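Local coordinates for VWFA domain-containing protein (Alicyclobacillus acidocaldarius subsp. acidocaldarius, PDB 3RAG) that is of unknown function but has a von Willebrand factor A-type fold and binds a sodium ion, at residues D78-A81 / T82-M86; V126-L129 / E130-A134. All coordinates share one frame; numbering follows the deposited sequence. Where two conformers were deposited one is given.

The contacts lie at different ends of two helices that follow each other in the chain. Contact 1 (78-86) is about the first two turns of helix 79-106. Contact 2 (126-134) is the end of helix 116-132 and the two residues after it, at the step into strand 135-142. Their centres are about 19 Å apart and their nearest atoms about 7 Å apart, so they do not touch. A link between the two helices comes from E130 of contact 2, which hydrogen-bonds H88, just beyond contact 1. The sodium ion, at D18, S144 and S146, lies about 13 Å from the side chain of I79. Contact 1 is therefore not part of the metal site.

Contact 1 (D78-A81 / T82-M86); sequences DISA and TAQMM
T82 reaches back to D78 with two hydrogen bonds to one acceptor, D78 O. The backbone T82 N bonds D78 O at 3.0 Å. The hydroxyl T82 OG1 donates to the same D78 O at 2.7 Å. It sits above the carbonyl plane, 41° out of it, with a C=O...donor angle of 138°. The torsion explains this: OG1 lies beside the backbone N of T82 (chi1 -62°), facing the preceding turn. The hydroxyl thus has a backbone acceptor one turn back.

The backbone bonds go on in the same i to i+4 pattern. A83 N bonds I79 O at 2.9 Å, and it is followed by Q84 N to S80 O and M85 N to A81 O.

A water joins the polar side chains on another face. It donates to S80 O at 2.8 Å and accepts from Q84 NE2 at 3.0 Å. It also hydrogen-bonds S80 OG. Q84 is extended beyond CG and lies back along the helix, with its CG 3.3 Å from S80 O. One water thus ties the amide, the serine side chain and a main-chain carbonyl together.

Apolar packing joins this helix to its neighbours. I79 packs on V74, I46 and A157, while A83 and M86 rest on I44. The contacts with helix 151-165 are mixed in character: S80 touches D160, and Q84 touches L161 and S164.

The arrangement is the start of an alpha-helix, its first two turns. It follows strand 71-74 and packs on that strand and strand 40-46, in the alpha/beta layering characteristic of the von Willebrand factor A-type fold.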
ATOM      1  N   ASP A  78      -5.315  16.135   1.481  1.00 31.60           N
ATOM      2  CA  ASP A  78      -4.022  15.630   1.944  1.00 29.28           C
ATOM      3  C   ASP A  78      -3.732  14.186   1.600  1.00 32.49           C
ATOM      4  O   ASP A  78      -2.677  13.662   1.960  1.00 31.02           O
ATOM      5  CB  ASP A  78      -3.894  15.857   3.446  1.00 31.35           C
ATOM      6  CG  ASP A  78      -3.878  17.336   3.786  1.00 39.32           C
ATOM      7  OD1 ASP A  78      -4.497  17.757   4.782  1.00 44.59           O
ATOM      8  OD2 ASP A  78      -3.260  18.075   3.005  1.00 41.58           O
ATOM      9  N   ILE A  79      -4.637  13.536   0.876  1.00 32.80           N
ATOM     10  CA  ILE A  79      -4.423  12.127   0.571  1.00 29.09           C
ATOM     11  C   ILE A  79      -3.144  11.868  -0.208  1.00 29.61           C
ATOM     12  O   ILE A  79      -2.409  10.936   0.088  1.00 28.53           O
ATOM     13  CB  ILE A  79      -5.631  11.522  -0.179  1.00 28.14           C
ATOM     14  CG1 ILE A  79      -6.847  11.527   0.736  1.00 26.56           C
ATOM     15  CG2 ILE A  79      -5.295  10.116  -0.726  1.00 29.03           C
ATOM     16  CD1 ILE A  79      -8.181  11.217  -0.012  1.00 28.84           C
ATOM     17  N   SER A  80      -2.864  12.696  -1.206  1.00 34.09           N
ATOM     18  CA  SER A  80      -1.700  12.465  -2.047  1.00 36.75           C
ATOM     19  C   SER A  80      -0.374  12.514  -1.267  1.00 34.34           C
ATOM     20  O   SER A  80       0.423  11.571  -1.269  1.00 31.15           O
ATOM     21  CB  SER A  80      -1.692  13.489  -3.189  1.00 44.51           C
ATOM     22  OG  SER A  80      -0.579  13.279  -4.021  1.00 44.29           O
ATOM     23  N   ALA A  81      -0.144  13.629  -0.594  1.00 33.43           N
ATOM     24  CA  ALA A  81       1.045  13.775   0.226  1.00 33.69           C
ATOM     25  C   ALA A  81       1.139  12.672   1.284  1.00 32.62           C
ATOM     26  O   ALA A  81       2.221  12.152   1.566  1.00 32.15           O
ATOM     27  CB  ALA A  81       1.061  15.166   0.879  1.00 32.03           C
ATOM     28  N   THR A  82       0.001  12.313   1.863  1.00 31.12           N
ATOM     29  CA  THR A  82       0.002  11.298   2.909  1.00 30.01           C
ATOM     30  C   THR A  82       0.403   9.927   2.364  1.00 28.98           C
ATOM     31  O   THR A  82       1.191   9.214   2.996  1.00 31.32           O
ATOM     32  CB  THR A  82      -1.378  11.232   3.575  1.00 32.30           C
ATOM     33  OG1 THR A  82      -1.640  12.497   4.191  1.00 28.76           O
ATOM     34  CG2 THR A  82      -1.423  10.148   4.630  1.00 33.21           C
ATOM     35  N   ALA A  83      -0.160   9.567   1.210  1.00 29.22           N
ATOM     36  CA  ALA A  83       0.168   8.298   0.552  1.00 30.85           C
ATOM     37  C   ALA A  83       1.664   8.208   0.230  1.00 32.33           C
ATOM     38  O   ALA A  83       2.298   7.182   0.449  1.00 29.89           O
ATOM     39  CB  ALA A  83      -0.660   8.123  -0.729  1.00 30.78           C
ATOM     40  N   GLN A  84       2.223   9.297  -0.279  1.00 30.93           N
ATOM     41  CA  GLN A  84       3.649   9.320  -0.588  1.00 33.93           C
ATOM     42  C   GLN A  84       4.485   9.157   0.691  1.00 34.38           C
ATOM     43  O   GLN A  84       5.402   8.328   0.732  1.00 36.59           O
ATOM     44  CB  GLN A  84       4.018  10.601  -1.347  1.00 31.41           C
ATOM     45  CG  GLN A  84       3.322  10.752  -2.681  1.00 37.31           C
ATOM     46  CD  GLN A  84       3.584  12.096  -3.331  1.00 44.73           C
ATOM     47  OE1 GLN A  84       4.646  12.681  -3.154  1.00 46.30           O
ATOM     48  NE2 GLN A  84       2.610  12.590  -4.091  1.00 42.27           N
HETATM   49  N   MSE A  85       4.160   9.906   1.750  1.00 31.71           N
HETATM   50  CA  MSE A  85       4.905   9.776   3.002  1.00 32.72           C
HETATM   51  C   MSE A  85       4.842   8.362   3.561  1.00 35.51           C
HETATM   52  O   MSE A  85       5.861   7.830   4.019  1.00 31.68           O
HETATM   53  CB  MSE A  85       4.405  10.757   4.086  1.00 31.91           C
HETATM   54  CG  MSE A  85       5.052  10.576   5.483  1.00 38.06           C
HETATM   55 SE   MSE A  85       4.331   9.343   6.634  1.00 40.22          SE
HETATM   56  CE  MSE A  85       2.747  10.094   7.022  1.00 64.06           C
HETATM   57  N   MSE A  86       3.650   7.765   3.576  1.00 30.08           N
HETATM   58  CA  MSE A  86       3.508   6.475   4.243  1.00 29.73           C
HETATM   59  C   MSE A  86       4.283   5.418   3.475  1.00 27.33           C
HETATM   60  O   MSE A  86       4.916   4.547   4.087  1.00 31.54           O
HETATM   61  CB  MSE A  86       2.034   6.040   4.351  1.00 31.73           C
HETATM   62  CG  MSE A  86       1.172   6.871   5.302  1.00 36.77           C
HETATM   63 SE   MSE A  86      -0.627   6.480   5.095  1.00 34.14          SE
HETATM   64  CE  MSE A  86      -0.580   5.221   3.976  1.00 19.81           C
TER
HETATM   65  O   HOH W   1       0.167  10.919  -3.939  1.00 50.82           O

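Contact 2 (V126-L129 / E130-A134); sequences VEKL and EDEVA
L129 and V133 pack against each other one turn apart, on the buried side of the contact. Methyl CD2 of L129 meets CG1 of V133 at 3.7 Å, and the two side chains cross obliquely. Both methyls of V133 also lie close to L129 O, with CG1 at 3.3 Å. The same carbonyl accepts V133 N at 3.0 Å, in the carbonyl plane and nearly straight (170° at the hydrogen). This bond closes the last turn; V133 is the first residue to leave helical phi/psi. Further back, E130 N bonds V126 O at 2.8 Å.

Between these two bonds the backbone is less regular. D131 N has weak bonds to E127 O and K128 O, and E132 N has weak bonds to K128 O and L129 O. Each amide is divided between the i-4 and i-3 carbonyls as the helix ends.

The outer side carries a salt bridge. K128 NZ meets E132 OE2 at 2.8 Å, on the syn side of the carboxylate and 23° out of its plane. The lysine chain is extended as far as CE and then bends at its last torsion (chi4 64°), which turns NZ toward the glutamate. The methylenes of K128 also touch the carboxylate where the chains cross, with CG 3.4 Å from E132 OE2. K128 and E127 are exposed, while V126, L129 and V133 are buried, so the first two mark the more open side.

V126 and L129 pack on Q96, V99 and L95 of helix 79-106, while L129, E132 and V133 touch T5 of helix 3-7. D131 hydrogen-bonds S169, and R168 reaches the carbonyls of E130 and V133. A134 then pairs through its backbone with I10 as the chain enters strand 135-142, beside strand 10-17.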
ATOM      1  N   VAL A 126      20.726   1.764   3.161  1.00 32.92           N
ATOM      2  CA  VAL A 126      19.265   1.709   3.220  1.00 34.74           C
ATOM      3  C   VAL A 126      18.630   2.756   2.300  1.00 35.75           C
ATOM      4  O   VAL A 126      17.665   2.465   1.605  1.00 33.93           O
ATOM      5  CB  VAL A 126      18.735   1.905   4.660  1.00 35.85           C
ATOM      6  CG1 VAL A 126      17.185   2.021   4.658  1.00 32.22           C
ATOM      7  CG2 VAL A 126      19.186   0.755   5.545  1.00 34.27           C
ATOM      8  N   GLU A 127      19.178   3.968   2.297  1.00 38.73           N
ATOM      9  CA  GLU A 127      18.677   5.018   1.406  1.00 37.65           C
ATOM     10  C   GLU A 127      18.846   4.616  -0.049  1.00 38.75           C
ATOM     11  O   GLU A 127      17.985   4.889  -0.887  1.00 36.17           O
ATOM     12  CB  GLU A 127      19.392   6.350   1.666  1.00 39.37           C
ATOM     13  CG  GLU A 127      19.083   6.940   3.035  1.00 60.84           C
ATOM     14  CD  GLU A 127      19.731   8.288   3.242  1.00 78.36           C
ATOM     15  OE1 GLU A 127      19.837   8.723   4.411  1.00 83.65           O
ATOM     16  OE2 GLU A 127      20.132   8.913   2.234  1.00 85.08           O
ATOM     17  N   LYS A 128      19.963   3.973  -0.355  1.00 34.73           N
ATOM     18  CA  LYS A 128      20.194   3.485  -1.711  1.00 34.26           C
ATOM     19  C   LYS A 128      19.153   2.419  -2.054  1.00 33.52           C
ATOM     20  O   LYS A 128      18.539   2.467  -3.127  1.00 36.63           O
ATOM     21  CB  LYS A 128      21.620   2.945  -1.859  1.00 36.81           C
ATOM     22  CG  LYS A 128      21.984   2.436  -3.261  1.00 45.17           C
ATOM     23  CD  LYS A 128      23.443   1.941  -3.296  1.00 56.86           C
ATOM     24  CE  LYS A 128      23.916   1.643  -4.717  1.00 61.37           C
ATOM     25  NZ  LYS A 128      23.932   2.888  -5.536  1.00 62.63           N
ATOM     26  N   LEU A 129      18.914   1.485  -1.129  1.00 31.28           N
ATOM     27  CA  LEU A 129      17.888   0.470  -1.358  1.00 27.66           C
ATOM     28  C   LEU A 129      16.514   1.125  -1.575  1.00 29.35           C
ATOM     29  O   LEU A 129      15.749   0.706  -2.450  1.00 33.44           O
ATOM     30  CB  LEU A 129      17.791  -0.500  -0.167  1.00 28.74           C
ATOM     31  CG  LEU A 129      18.991  -1.462  -0.073  1.00 32.57           C
ATOM     32  CD1 LEU A 129      19.006  -2.182   1.266  1.00 35.14           C
ATOM     33  CD2 LEU A 129      18.902  -2.459  -1.227  1.00 36.95           C
ATOM     34  N   GLU A 130      16.209   2.145  -0.775  0.59 29.56           N
ATOM     35  CA  GLU A 130      14.917   2.823  -0.891  0.59 30.87           C
ATOM     36  C   GLU A 130      14.704   3.389  -2.297  0.59 33.76           C
ATOM     37  O   GLU A 130      13.566   3.510  -2.761  0.59 33.61           O
ATOM     38  CB  GLU A 130      14.782   3.920   0.169  0.59 35.90           C
ATOM     39  CG  GLU A 130      13.458   4.667   0.079  0.59 42.25           C
ATOM     40  CD  GLU A 130      13.186   5.578   1.267  0.59 52.58           C
ATOM     41  OE1 GLU A 130      14.065   5.707   2.159  0.59 48.64           O
ATOM     42  OE2 GLU A 130      12.077   6.158   1.303  0.59 53.78           O
ATOM     43  N   ASP A 131      15.798   3.722  -2.982  1.00 31.69           N
ATOM     44  CA  ASP A 131      15.711   4.237  -4.345  1.00 33.59           C
ATOM     45  C   ASP A 131      15.729   3.151  -5.411  1.00 36.21           C
ATOM     46  O   ASP A 131      15.128   3.313  -6.483  1.00 34.46           O
ATOM     47  CB  ASP A 131      16.861   5.227  -4.617  1.00 36.98           C
ATOM     48  CG  ASP A 131      16.843   5.760  -6.044  1.00 45.29           C
ATOM     49  OD1 ASP A 131      15.869   6.456  -6.408  1.00 47.63           O
ATOM     50  OD2 ASP A 131      17.798   5.487  -6.800  1.00 45.19           O
ATOM     51  N   GLU A 132      16.424   2.051  -5.125  1.00 34.63           N
ATOM     52  CA  GLU A 132      16.808   1.080  -6.161  1.00 32.15           C
ATOM     53  C   GLU A 132      16.055  -0.240  -6.198  1.00 35.68           C
ATOM     54  O   GLU A 132      16.019  -0.890  -7.244  1.00 35.02           O
ATOM     55  CB  GLU A 132      18.324   0.806  -6.097  1.00 36.83           C
ATOM     56  CG  GLU A 132      19.136   1.988  -6.478  1.00 36.71           C
ATOM     57  CD  GLU A 132      20.636   1.722  -6.392  1.00 46.83           C
ATOM     58  OE1 GLU A 132      21.018   0.573  -6.074  1.00 42.74           O
ATOM     59  OE2 GLU A 132      21.413   2.664  -6.637  1.00 51.46           O
ATOM     60  N   VAL A 133      15.444  -0.650  -5.092  1.00 33.03           N
ATOM     61  CA  VAL A 133      14.700  -1.910  -5.124  1.00 31.33           C
ATOM     62  C   VAL A 133      13.455  -1.769  -5.996  1.00 34.37           C
ATOM     63  O   VAL A 133      12.958  -0.663  -6.219  1.00 32.53           O
ATOM     64  CB  VAL A 133      14.291  -2.431  -3.699  1.00 27.49           C
ATOM     65  CG1 VAL A 133      15.526  -2.613  -2.787  1.00 32.78           C
ATOM     66  CG2 VAL A 133      13.233  -1.520  -3.024  1.00 29.40           C
ATOM     67  N   ALA A 134      12.960  -2.893  -6.494  1.00 30.28           N
ATOM     68  CA  ALA A 134      11.671  -2.907  -7.165  1.00 31.80           C
ATOM     69  C   ALA A 134      10.593  -2.617  -6.116  1.00 30.31           C
ATOM     70  O   ALA A 134      10.728  -3.000  -4.955  1.00 30.88           O
ATOM     71  CB  ALA A 134      11.428  -4.264  -7.872  1.00 31.56           C
TER